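Local coordinates for protein EchA1_1 (Mycobacterium avium subsp. paratuberculosis, PDB 3R9T) that probably catalyses the reversible hydration of trans-2-enoyl-CoA thioesters to (3S)-3-hydroxyacyl-CoA in fatty acid metabolism, at residues A93-H98 with A120-L125. Numbering follows the deposited sequence.
Sequences AGYVRH and ALASDL
Y95 reaches across from the loop before strand 104-108 and gives its phenol proton to S123, with OH to OG of S123 at 2.7 Å. The serine oxygen sits at the edge of the ring, near its plane. Y95 gets there because its CG lies anti to the backbone N (chi1 -168°), which sends the ring out from the loop toward the 120-125 segment. Beside this bond, the methyl of A122 fits into the angle between two neighbours: its CB lies 3.8 Å from CA of V96 and 4.0 Å from CD2 of Y95, meeting the ring obliquely. CG1 of V96 rests on CB of A122 at 4.0 Å.

Further out, S123 OG also hydrogen-bonds to the carbonyl of L119, one turn back on the helix, so the hydroxyl that receives the tyrosine proton is itself held to the helix backbone. V41 and L45 of helix 35-50 pack on Y95. Within the loop, H98 ND1 donates to G94 O at 2.8 Å, the acceptor lying in the imidazole plane, and clasps the turn that carries Y95. K160 of a neighbouring subunit hydrogen-bonds the carbonyls of L121 and S123.

S123 OG thus accepts from Y95 and donates to L119 O, a short relay from loop to helix in a buried contact of the crotonase fold, joining the loop to segment 120-125 by one directional bond and a shared methyl.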
loop_
_atom_site.group_PDB
_atom_site.type_symbol
_atom_site.label_atom_id
_atom_site.label_comp_id
_atom_site.label_asym_id
_atom_site.label_seq_id
_atom_site.Cartn_x
_atom_site.Cartn_y
_atom_site.Cartn_z
ATOM N N ALA B 93 -5.453 -7.164 24.008
ATOM C CA ALA B 93 -4.154 -7.547 24.587
ATOM C C ALA B 93 -3.428 -6.375 25.239
ATOM O O ALA B 93 -2.252 -6.474 25.553
ATOM C CB ALA B 93 -3.239 -8.255 23.528
ATOM N N GLY B 94 -4.132 -5.263 25.439
ATOM C CA GLY B 94 -3.494 -4.026 25.886
ATOM C C GLY B 94 -2.449 -3.526 24.911
ATOM O O GLY B 94 -1.557 -2.785 25.300
ATOM N N TYR B 95 -2.598 -3.894 23.639
ATOM C CA TYR B 95 -1.507 -3.794 22.659
ATOM C C TYR B 95 -1.883 -3.155 21.323
ATOM O O TYR B 95 -1.138 -2.331 20.821
ATOM C CB TYR B 95 -0.938 -5.194 22.389
ATOM C CG TYR B 95 0.372 -5.252 21.616
ATOM C CD1 TYR B 95 1.590 -5.162 22.278
ATOM C CD2 TYR B 95 0.398 -5.432 20.231
ATOM C CE1 TYR B 95 2.787 -5.226 21.610
ATOM C CE2 TYR B 95 1.611 -5.475 19.537
ATOM C CZ TYR B 95 2.811 -5.416 20.245
ATOM O OH TYR B 95 4.038 -5.453 19.614
ATOM N N VAL B 96 -3.015 -3.553 20.741
ATOM C CA VAL B 96 -3.309 -3.210 19.331
ATOM C C VAL B 96 -3.702 -1.754 19.076
ATOM O O VAL B 96 -3.644 -1.284 17.928
ATOM C CB VAL B 96 -4.347 -4.141 18.680
ATOM C CG1 VAL B 96 -3.895 -5.592 18.736
ATOM C CG2 VAL B 96 -5.751 -3.937 19.287
ATOM N N ARG B 97 -4.114 -1.052 20.131
ATOM C CA ARG B 97 -4.367 0.393 20.083
ATOM C C ARG B 97 -3.557 1.086 21.179
ATOM O O ARG B 97 -4.034 2.014 21.821
ATOM C CB ARG B 97 -5.862 0.668 20.279
ATOM C CG ARG B 97 -6.355 1.983 19.778
ATOM C CD ARG B 97 -7.888 1.963 19.853
ATOM N NE ARG B 97 -8.527 3.156 19.327
ATOM C CZ ARG B 97 -9.841 3.383 19.374
ATOM N NH1 ARG B 97 -10.664 2.496 19.933
ATOM N NH2 ARG B 97 -10.338 4.506 18.865
ATOM N N HIS B 98 -2.328 0.623 21.379
ATOM C CA HIS B 98 -1.436 1.133 22.411
ATOM C C HIS B 98 -0.131 1.605 21.778
ATOM O O HIS B 98 0.885 0.931 21.843
ATOM C CB HIS B 98 -1.163 0.028 23.422
ATOM C CG HIS B 98 -0.501 0.487 24.679
ATOM N ND1 HIS B 98 -0.399 -0.337 25.779
ATOM C CD2 HIS B 98 0.080 1.661 25.026
ATOM C CE1 HIS B 98 0.217 0.313 26.752
ATOM N NE2 HIS B 98 0.517 1.525 26.322
ATOM N N ALA B 120 0.724 -9.115 15.369
ATOM C CA ALA B 120 1.777 -8.903 14.366
ATOM C C ALA B 120 1.530 -7.618 13.583
ATOM O O ALA B 120 2.436 -6.796 13.419
ATOM C CB ALA B 120 1.878 -10.122 13.400
ATOM N N LEU B 121 0.294 -7.431 13.134
ATOM C CA LEU B 121 -0.084 -6.228 12.393
ATOM C C LEU B 121 0.146 -4.968 13.219
ATOM O O LEU B 121 0.618 -3.976 12.702
ATOM C CB LEU B 121 -1.529 -6.320 11.932
ATOM C CG LEU B 121 -1.898 -7.368 10.888
ATOM C CD1 LEU B 121 -3.395 -7.511 10.794
ATOM C CD2 LEU B 121 -1.333 -6.911 9.561
ATOM N N ALA B 122 -0.131 -5.041 14.509
ATOM C CA ALA B 122 -0.004 -3.904 15.408
ATOM C C ALA B 122 1.465 -3.609 15.767
ATOM O O ALA B 122 1.786 -2.527 16.255
ATOM C CB ALA B 122 -0.817 -4.184 16.670
ATOM N N SER B 123 2.351 -4.579 15.566
ATOM C CA SER B 123 3.788 -4.400 15.826
ATOM C C SER B 123 4.501 -3.645 14.690
ATOM O O SER B 123 4.064 -3.705 13.538
ATOM C CB SER B 123 4.449 -5.773 16.055
ATOM O OG SER B 123 3.828 -6.525 17.100
ATOM N N ASP B 124 5.637 -2.997 14.982
ATOM C CA ASP B 124 6.391 -2.346 13.929
ATOM C C ASP B 124 7.031 -3.339 12.956
ATOM O O ASP B 124 7.041 -3.103 11.741
ATOM C CB ASP B 124 7.475 -1.441 14.495
ATOM C CG ASP B 124 6.928 -0.329 15.335
ATOM O OD1 ASP B 124 5.912 0.277 14.914
ATOM O OD2 ASP B 124 7.543 -0.057 16.403
ATOM N N LEU B 125 7.568 -4.427 13.516
ATOM C CA LEU B 125 8.357 -5.433 12.790
ATOM C C LEU B 125 7.960 -6.812 13.297
ATOM O O LEU B 125 7.484 -6.974 14.426
ATOM C CB LEU B 125 9.847 -5.211 13.027
ATOM C CG LEU B 125 10.337 -3.816 12.613
ATOM C CD1 LEU B 125 11.732 -3.520 13.197
ATOM C CD2 LEU B 125 10.298 -3.672 11.103
#